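Local coordinates for protein tryparedoxin (Crithidia fasciculata, PDB 1O8X) that probably reduces disulfide bonds of partner proteins through a thioredoxin-type redox site, passing on electrons in the trypanosomatid defence against oxidative stress, at residues Phe32-Ala37 and Pro110-Val115; Ala37-Pro42 and Thr69-Glu74; Phe63-Cys68 and Met84-Val89. The protein carries 1 engineered substitution. All blocks are in the same frame, centred on the assembly; numbering follows the deposited sequence.

Contact 1. Residues Phe32-Ala37 and Pro110-Val115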
# COMPACT_ATOMS: atom_id res chain seq x y z
N PHE A 32 3.81 -2.90 1.41
CA PHE A 32 2.44 -2.81 1.91
C PHE A 32 1.53 -2.27 0.83
O PHE A 32 1.72 -1.14 0.36
CB PHE A 32 2.36 -1.85 3.09
CG PHE A 32 2.95 -2.36 4.36
CD1 PHE A 32 4.17 -1.86 4.79
CD2 PHE A 32 2.27 -3.28 5.17
CE1 PHE A 32 4.75 -2.27 5.97
CE2 PHE A 32 2.83 -3.72 6.36
CZ PHE A 32 4.07 -3.21 6.78
N PHE A 33 0.52 -3.04 0.46
CA PHE A 33 -0.57 -2.55 -0.38
C PHE A 33 -1.58 -1.83 0.50
O PHE A 33 -2.11 -2.43 1.45
CB PHE A 33 -1.24 -3.72 -1.09
CG PHE A 33 -0.32 -4.46 -2.01
CD1 PHE A 33 -0.05 -5.81 -1.79
CD2 PHE A 33 0.26 -3.82 -3.10
CE1 PHE A 33 0.80 -6.51 -2.65
CE2 PHE A 33 1.12 -4.50 -3.96
CZ PHE A 33 1.38 -5.86 -3.74
N TYR A 34 -1.79 -0.55 0.22
CA TYR A 34 -2.71 0.28 1.00
C TYR A 34 -3.96 0.52 0.19
O TYR A 34 -3.95 1.25 -0.80
CB TYR A 34 -2.04 1.62 1.36
CG TYR A 34 -2.94 2.52 2.18
CD1 TYR A 34 -3.74 2.01 3.21
CD2 TYR A 34 -2.99 3.90 1.94
CE1 TYR A 34 -4.55 2.84 3.98
CE2 TYR A 34 -3.82 4.74 2.71
CZ TYR A 34 -4.58 4.19 3.74
OH TYR A 34 -5.40 4.97 4.53
N PHE A 35 -5.03 -0.16 0.58
CA PHE A 35 -6.33 -0.03 -0.09
C PHE A 35 -7.12 1.07 0.60
O PHE A 35 -7.40 1.00 1.80
CB PHE A 35 -7.11 -1.35 -0.01
CG PHE A 35 -6.38 -2.51 -0.64
CD1 PHE A 35 -5.43 -3.23 0.08
CD2 PHE A 35 -6.60 -2.84 -1.97
CE1 PHE A 35 -4.73 -4.28 -0.52
CE2 PHE A 35 -5.91 -3.91 -2.56
CZ PHE A 35 -4.98 -4.61 -1.83
N SER A 36 -7.43 2.12 -0.16
CA SER A 36 -8.14 3.27 0.38
C SER A 36 -8.80 4.03 -0.75
O SER A 36 -8.68 3.65 -1.90
CB SER A 36 -7.19 4.17 1.19
OG SER A 36 -7.97 5.10 1.92
N ALA A 37 -9.52 5.10 -0.41
CA ALA A 37 -10.17 5.95 -1.40
C ALA A 37 -10.39 7.30 -0.79
O ALA A 37 -10.54 7.43 0.43
CB ALA A 37 -11.52 5.35 -1.81
N PRO A 110 -10.14 1.54 5.21
CA PRO A 110 -8.78 1.24 4.75
C PRO A 110 -8.31 -0.16 5.14
O PRO A 110 -8.72 -0.69 6.18
CB PRO A 110 -7.93 2.30 5.48
CG PRO A 110 -8.71 2.59 6.75
CD PRO A 110 -10.16 2.48 6.36
N THR A 111 -7.43 -0.74 4.32
CA THR A 111 -6.83 -2.05 4.61
C THR A 111 -5.37 -1.97 4.20
O THR A 111 -5.06 -1.32 3.20
CB THR A 111 -7.57 -3.16 3.85
OG1 THR A 111 -8.83 -3.37 4.47
CG2 THR A 111 -6.86 -4.50 3.97
N LEU A 112 -4.49 -2.62 4.95
CA LEU A 112 -3.07 -2.57 4.66
C LEU A 112 -2.51 -3.99 4.74
O LEU A 112 -2.56 -4.59 5.81
CB LEU A 112 -2.42 -1.64 5.69
CG LEU A 112 -0.99 -1.14 5.55
CD1 LEU A 112 -0.83 -0.34 4.31
CD2 LEU A 112 -0.64 -0.31 6.75
N ILE A 113 -1.98 -4.48 3.62
CA ILE A 113 -1.48 -5.85 3.51
C ILE A 113 -0.02 -5.84 3.12
O ILE A 113 0.35 -5.25 2.10
CB ILE A 113 -2.33 -6.61 2.50
CG1 ILE A 113 -3.76 -6.61 3.05
CG2 ILE A 113 -1.77 -8.03 2.21
CD1 ILE A 113 -4.71 -7.52 2.45
N GLY A 114 0.81 -6.49 3.91
CA GLY A 114 2.24 -6.51 3.65
C GLY A 114 2.69 -7.83 3.08
O GLY A 114 2.33 -8.89 3.61
N VAL A 115 3.42 -7.76 1.98
CA VAL A 115 3.99 -8.92 1.32
C VAL A 115 5.49 -8.75 1.15
O VAL A 115 5.99 -7.63 1.02
CB VAL A 115 3.30 -9.21 -0.05
CG1 VAL A 115 1.77 -9.28 0.10
CG2 VAL A 115 3.67 -8.19 -1.10

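Contact 2. Residues Ala37-Pro42 and Thr69-Glu74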
# COMPACT_ATOMS: atom_id res chain seq x y z
N ALA A 37 -9.52 5.10 -0.41
CA ALA A 37 -10.17 5.95 -1.40
C ALA A 37 -10.39 7.30 -0.79
O ALA A 37 -10.54 7.43 0.43
CB ALA A 37 -11.52 5.35 -1.81
N SER A 38 -10.46 8.31 -1.66
CA SER A 38 -10.75 9.67 -1.21
C SER A 38 -12.12 9.77 -0.51
O SER A 38 -12.32 10.63 0.35
CB SER A 38 -10.67 10.64 -2.40
OG SER A 38 -11.75 10.45 -3.30
N TRP A 39 -13.04 8.89 -0.89
CA TRP A 39 -14.39 8.90 -0.34
C TRP A 39 -14.57 8.15 0.98
O TRP A 39 -15.65 8.16 1.55
CB TRP A 39 -15.41 8.37 -1.37
CG TRP A 39 -15.08 7.01 -2.00
CD1 TRP A 39 -14.58 6.80 -3.26
CD2 TRP A 39 -15.27 5.71 -1.42
NE1 TRP A 39 -14.44 5.45 -3.49
CE2 TRP A 39 -14.85 4.76 -2.39
CE3 TRP A 39 -15.77 5.25 -0.20
CZ2 TRP A 39 -14.90 3.38 -2.15
CZ3 TRP A 39 -15.81 3.88 0.04
CH2 TRP A 39 -15.38 2.96 -0.93
N CYS A 40 -13.50 7.49 1.45
CA CYS A 40 -13.60 6.61 2.61
C CYS A 40 -13.50 7.38 3.94
O CYS A 40 -12.42 7.92 4.24
CB CYS A 40 -12.50 5.56 2.52
SG CYS A 40 -12.37 4.46 3.93
N PRO A 41 -14.56 7.46 4.75
CA PRO A 41 -14.47 8.22 6.02
C PRO A 41 -13.36 7.78 7.00
O PRO A 41 -12.56 8.64 7.39
CB PRO A 41 -15.88 8.12 6.62
CG PRO A 41 -16.75 7.85 5.46
CD PRO A 41 -15.94 6.97 4.51
N PRO A 42 -13.28 6.51 7.40
CA PRO A 42 -12.24 6.12 8.38
C PRO A 42 -10.81 6.27 7.87
O PRO A 42 -9.89 6.39 8.68
CB PRO A 42 -12.57 4.65 8.70
CG PRO A 42 -13.42 4.18 7.57
CD PRO A 42 -14.16 5.37 7.06
N THR A 69 -5.97 2.06 -5.23
CA THR A 69 -7.14 2.90 -5.10
C THR A 69 -8.50 2.20 -5.28
O THR A 69 -8.65 1.32 -6.11
CB THR A 69 -6.98 4.08 -6.06
OG1 THR A 69 -8.00 5.04 -5.79
CG2 THR A 69 -7.21 3.67 -7.53
N TRP A 70 -9.48 2.61 -4.47
CA TRP A 70 -10.88 2.29 -4.73
C TRP A 70 -11.66 3.52 -5.24
O TRP A 70 -12.89 3.49 -5.37
CB TRP A 70 -11.55 1.72 -3.47
CG TRP A 70 -11.24 0.26 -3.20
CD1 TRP A 70 -10.23 -0.51 -3.74
CD2 TRP A 70 -11.95 -0.59 -2.31
NE1 TRP A 70 -10.30 -1.79 -3.24
CE2 TRP A 70 -11.34 -1.86 -2.35
CE3 TRP A 70 -13.06 -0.41 -1.47
CZ2 TRP A 70 -11.81 -2.94 -1.59
CZ3 TRP A 70 -13.51 -1.47 -0.72
CH2 TRP A 70 -12.89 -2.72 -0.78
N ASP A 71 -10.94 4.60 -5.54
CA ASP A 71 -11.53 5.72 -6.27
C ASP A 71 -11.83 5.33 -7.71
O ASP A 71 -10.98 4.76 -8.39
CB ASP A 71 -10.59 6.93 -6.29
CG ASP A 71 -10.61 7.67 -4.98
OD1 ASP A 71 -11.64 8.29 -4.64
OD2 ASP A 71 -9.64 7.65 -4.22
N GLU A 72 -13.02 5.69 -8.17
CA GLU A 72 -13.42 5.40 -9.55
C GLU A 72 -13.26 6.57 -10.51
O GLU A 72 -13.43 6.40 -11.72
CB GLU A 72 -14.83 4.81 -9.57
CG GLU A 72 -14.79 3.48 -8.86
CD GLU A 72 -16.10 2.74 -8.84
OE1 GLU A 72 -16.85 2.80 -9.83
OE2 GLU A 72 -16.36 2.08 -7.83
N GLU A 73 -12.95 7.74 -9.97
CA GLU A 73 -12.69 8.94 -10.77
C GLU A 73 -11.21 9.29 -10.72
O GLU A 73 -10.63 9.34 -9.63
CB GLU A 73 -13.48 10.11 -10.19
CG GLU A 73 -14.99 9.98 -10.30
CD GLU A 73 -15.69 11.15 -9.65
OE1 GLU A 73 -15.66 11.23 -8.41
OE2 GLU A 73 -16.26 11.99 -10.37
N GLU A 74 -10.61 9.53 -11.88
CA GLU A 74 -9.19 9.86 -11.95
C GLU A 74 -8.82 11.09 -11.13
O GLU A 74 -7.79 11.09 -10.45
CB GLU A 74 -8.69 9.98 -13.39
CG GLU A 74 -7.16 10.06 -13.49
CD GLU A 74 -6.60 9.67 -14.85
OE1 GLU A 74 -7.34 9.68 -15.87
OE2 GLU A 74 -5.39 9.37 -14.91

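Contact 3. Residues Phe63-Cys68 and Met84-Val89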
# COMPACT_ATOMS: atom_id res chain seq x y z
N PHE A 63 10.74 -0.92 4.13
CA PHE A 63 9.47 -1.20 3.50
C PHE A 63 9.05 -0.05 2.59
O PHE A 63 9.58 1.07 2.66
CB PHE A 63 8.37 -1.54 4.53
CG PHE A 63 7.99 -0.40 5.45
CD1 PHE A 63 7.02 0.52 5.07
CD2 PHE A 63 8.56 -0.27 6.71
CE1 PHE A 63 6.66 1.56 5.92
CE2 PHE A 63 8.20 0.75 7.57
CZ PHE A 63 7.24 1.68 7.17
N GLU A 64 8.06 -0.35 1.75
CA GLU A 64 7.44 0.63 0.89
C GLU A 64 5.94 0.47 0.98
O GLU A 64 5.46 -0.60 1.36
CB GLU A 64 7.91 0.41 -0.56
CG GLU A 64 7.49 1.48 -1.56
CD GLU A 64 7.86 2.88 -1.11
OE1 GLU A 64 7.05 3.53 -0.41
OE2 GLU A 64 8.96 3.33 -1.46
N VAL A 65 5.20 1.54 0.67
CA VAL A 65 3.74 1.52 0.62
C VAL A 65 3.31 1.78 -0.82
O VAL A 65 3.81 2.71 -1.47
CB VAL A 65 3.11 2.55 1.60
CG1 VAL A 65 1.60 2.58 1.45
CG2 VAL A 65 3.48 2.22 3.03
N VAL A 66 2.39 0.96 -1.32
CA VAL A 66 1.83 1.11 -2.65
C VAL A 66 0.33 1.32 -2.52
O VAL A 66 -0.41 0.42 -2.12
CB VAL A 66 2.13 -0.13 -3.52
CG1 VAL A 66 1.50 0.02 -4.90
CG2 VAL A 66 3.63 -0.35 -3.64
N PHE A 67 -0.13 2.53 -2.82
CA PHE A 67 -1.55 2.85 -2.79
C PHE A 67 -2.30 2.14 -3.91
O PHE A 67 -1.93 2.25 -5.09
CB PHE A 67 -1.70 4.38 -2.90
CG PHE A 67 -3.14 4.86 -3.00
CD1 PHE A 67 -4.14 4.34 -2.19
CD2 PHE A 67 -3.46 5.89 -3.88
CE1 PHE A 67 -5.45 4.82 -2.29
CE2 PHE A 67 -4.76 6.35 -3.99
CZ PHE A 67 -5.75 5.82 -3.18
N CYS A 68 -3.32 1.39 -3.50
CA CYS A 68 -4.21 0.64 -4.38
C CYS A 68 -5.60 1.25 -4.26
O CYS A 68 -6.31 1.00 -3.29
CB CYS A 68 -4.22 -0.83 -3.95
SG CYS A 68 -2.63 -1.64 -4.13
N MET A 84 -0.06 11.86 -0.47
CA MET A 84 0.67 10.71 0.06
C MET A 84 2.15 10.75 -0.35
O MET A 84 2.45 11.21 -1.46
CB MET A 84 0.07 9.41 -0.48
CG MET A 84 -1.35 9.15 -0.03
SD MET A 84 -2.04 7.77 -0.98
CE MET A 84 -3.72 7.79 -0.40
N PRO A 85 3.05 10.27 0.52
CA PRO A 85 4.49 10.32 0.22
C PRO A 85 5.08 9.09 -0.51
O PRO A 85 6.26 9.09 -0.86
CB PRO A 85 5.12 10.44 1.61
CG PRO A 85 4.20 9.61 2.47
CD PRO A 85 2.81 9.86 1.92
N TRP A 86 4.26 8.06 -0.70
CA TRP A 86 4.73 6.74 -1.16
C TRP A 86 4.35 6.50 -2.63
O TRP A 86 4.29 7.45 -3.42
CB TRP A 86 4.22 5.65 -0.21
CG TRP A 86 2.75 5.80 0.15
CD1 TRP A 86 1.68 5.73 -0.71
CD2 TRP A 86 2.21 6.09 1.44
NE1 TRP A 86 0.51 5.94 -0.02
CE2 TRP A 86 0.81 6.17 1.30
CE3 TRP A 86 2.77 6.27 2.71
CZ2 TRP A 86 -0.03 6.46 2.38
CZ3 TRP A 86 1.95 6.55 3.77
CH2 TRP A 86 0.56 6.65 3.61
N LEU A 87 4.13 5.24 -3.00
CA LEU A 87 3.88 4.89 -4.40
C LEU A 87 2.42 4.59 -4.66
O LEU A 87 1.65 4.44 -3.71
CB LEU A 87 4.72 3.68 -4.81
CG LEU A 87 6.19 3.69 -4.41
CD1 LEU A 87 6.89 2.43 -4.92
CD2 LEU A 87 6.88 4.92 -4.94
N ALA A 88 2.04 4.48 -5.93
CA ALA A 88 0.69 4.10 -6.30
C ALA A 88 0.65 3.26 -7.55
O ALA A 88 1.43 3.48 -8.48
CB ALA A 88 -0.19 5.33 -6.49
N VAL A 89 -0.27 2.31 -7.59
CA VAL A 89 -0.61 1.65 -8.85
C VAL A 89 -1.27 2.72 -9.71
O VAL A 89 -2.16 3.43 -9.24
CB VAL A 89 -1.59 0.46 -8.65
CG1 VAL A 89 -1.98 -0.16 -10.00
CG2 VAL A 89 -0.97 -0.60 -7.74
O HOH W 1 -3.92 2.86 -7.12

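Contact 1. Residues Phe32-Ala37 and Pro110-Val115
Phe32-Ser36 and Thr111-Val115 run antiparallel as neighbouring strands, their local axes 4.4 Å apart at the nearest point. Two hydrogen-bonded pairs stitch them together. Phe33 and Ile113 exchange a pair of backbone hydrogen bonds, with Phe33 N to Ile113 O the shorter at 2.8 Å, and Phe35 and Thr111 do the same, Phe35 N lying 2.9 Å from Thr111 O. In the non-hydrogen-bonded pairs, CA-H groups lean on the same carbonyls, as where Phe32 CA comes within 3.2 Å of Ile113 O.

On the face carrying Phe32, Tyr34 and Leu112, the Leu112 methyl CD1 sits between two neighbours on the opposite strand, 3.7 Å from Phe32 CB and equally near Tyr34 CB. Gly114 offers no side chain, and its CA comes obliquely to the Phe32 ring, 3.6 Å from Phe32 CD2. This is the centre of the thioredoxin fold, its second strand entered through the family's hallmark cis-proline. With CG anti to the backbone N (chi1 -179°), the Tyr34 ring runs alongside that Pro110, bringing Tyr34 CE1 to 3.7 Å from Pro110 CB, while its hydroxyl bonds to Thr47 of helix 41-57. The other face holds Phe33 and Phe35, both packed against Leu100 of helix 94-103. Phe33 crosses Val115 at about a right angle, Phe33 CE1 meeting Val115 CG2, whereas the Phe35 ring presents its edge to the carbonyl oxygen of Thr111.

Contact 2. Residues Ala37-Pro42 and Thr69-Glu74
Neither segment forms a strand where they meet: the type I turn Ala37-Cys40 approaches the loop that follows strand 63-69, and the backbones come closest at Ala37 and Trp70, with CA atoms 5.0 Å apart. Asp71 uses both carboxylate oxygens to hold the start of the turn. Asp71 OD2 accepts from Ser38 N at 2.8 Å, and Asp71 OD1 accepts from Ser38 OG over a short 2.5 Å; each oxygen is met on its syn side, moderately out of the carboxylate plane. The Ser38 hydroxyl, placed between its own N and carbonyl carbon (chi1 70°), thus stands beside the amide and lets one residue engage both oxygens, which fixes the rotation of the carboxylate. Asp71 is itself steadied by an ST turn, its N donating to Thr69 OG1 at 3.0 Å.

The turn carries the Trp39-Cys40 start of the thioredoxin-type redox motif, continued by Pro41 and Pro42. Cys40 is the N-cap of helix 41-57, and its partner in the disulfide seen in another structure of this protein is here the engineered Ala43.

Trp39 swings back across Ala37, whose CB lies 3.3 Å above the indole plane near its rim. From there Trp39 NE1 reaches Trp70 O at 3.1 Å. The oxygen is close to the plane of the indole, but the N-H comes from well above the carbonyl plane, 55° out of it, so the bond is not aimed at a lone pair. Farther along the ring, Trp39 CZ2 rests 4.0 Å from Trp70 CB, and Trp39 CH2 approaches the rim of the Trp70 ring. The second indole is directed instead to Val106 and Ile109, with its N-H bonded to Ser101 of helix 94-103.

Contact 3. Residues Phe63-Cys68 and Met84-Val89
Met84 lays its sulfur and methyl over one face of Phe67 like a lid. The methyl CE sits above the middle of the ring, 3.7 Å from the Phe67 centroid and almost on its normal, while SD covers the part nearer Phe67 CG, a Met-aromatic contact. The two side chains cross at about a right angle, the Met84 chain extended beyond CG.

Next to this pair, Trp86 is a plate covered on both faces. Val65 CG1 presses on one, 3.5 Å from the centroid of the five-membered ring, and Met84 CB with Pro85 CD covers the other. Because Trp86 CG stands between N and carbonyl carbon (chi1 45°), the indole folds over Val65, turning an edge to Phe67 CB. On the opposite face of the sheet, Leu87 CD1 nestles at 3.5 Å against the bend of Glu64 at its CG, and Val66 CG1 meets Val89 CG2 at 3.8 Å.

Beneath the side chains lie parallel strands, the two ends of a beta-alpha-beta crossover through helix 74-81. Phe67 N gives a nearly straight bond to Leu87 O at 2.8 Å, flanked by Leu87 N to Val65 O and Val89 N to Phe67 O. A water donates to both Phe67 O and Val89 O, just past the last bridge. The side-chain packing is largely apolar. Glu64 OE1, the polar exception, is satisfied by Val65 N and Tyr54, whereas Trp86 NE1 is buried without a polar partner, so shape places the indole.

How the contacts relate
Of the segments described, 32-37 comes first and 110-115 last, so contact 1 closes a long loop that encloses the other two. Ala37 ends the first segment and begins contact 2, which ties the turn before helix 41-57 to the loop after strand 63-69. Contact 3 starts on that same strand and returns to it after helix 74-81; its segments alternate with those of contact 2, so these two loops cross. Contacts 1 and 3 share one sheet, strand 63-69 bonding to strand 30-36 through Phe32 and Tyr34. Contact 2 joins the sheet's end, where Ser36 O faces Trp70 N and Pro110 packs on Cys40, bringing cis-proline and redox motif together.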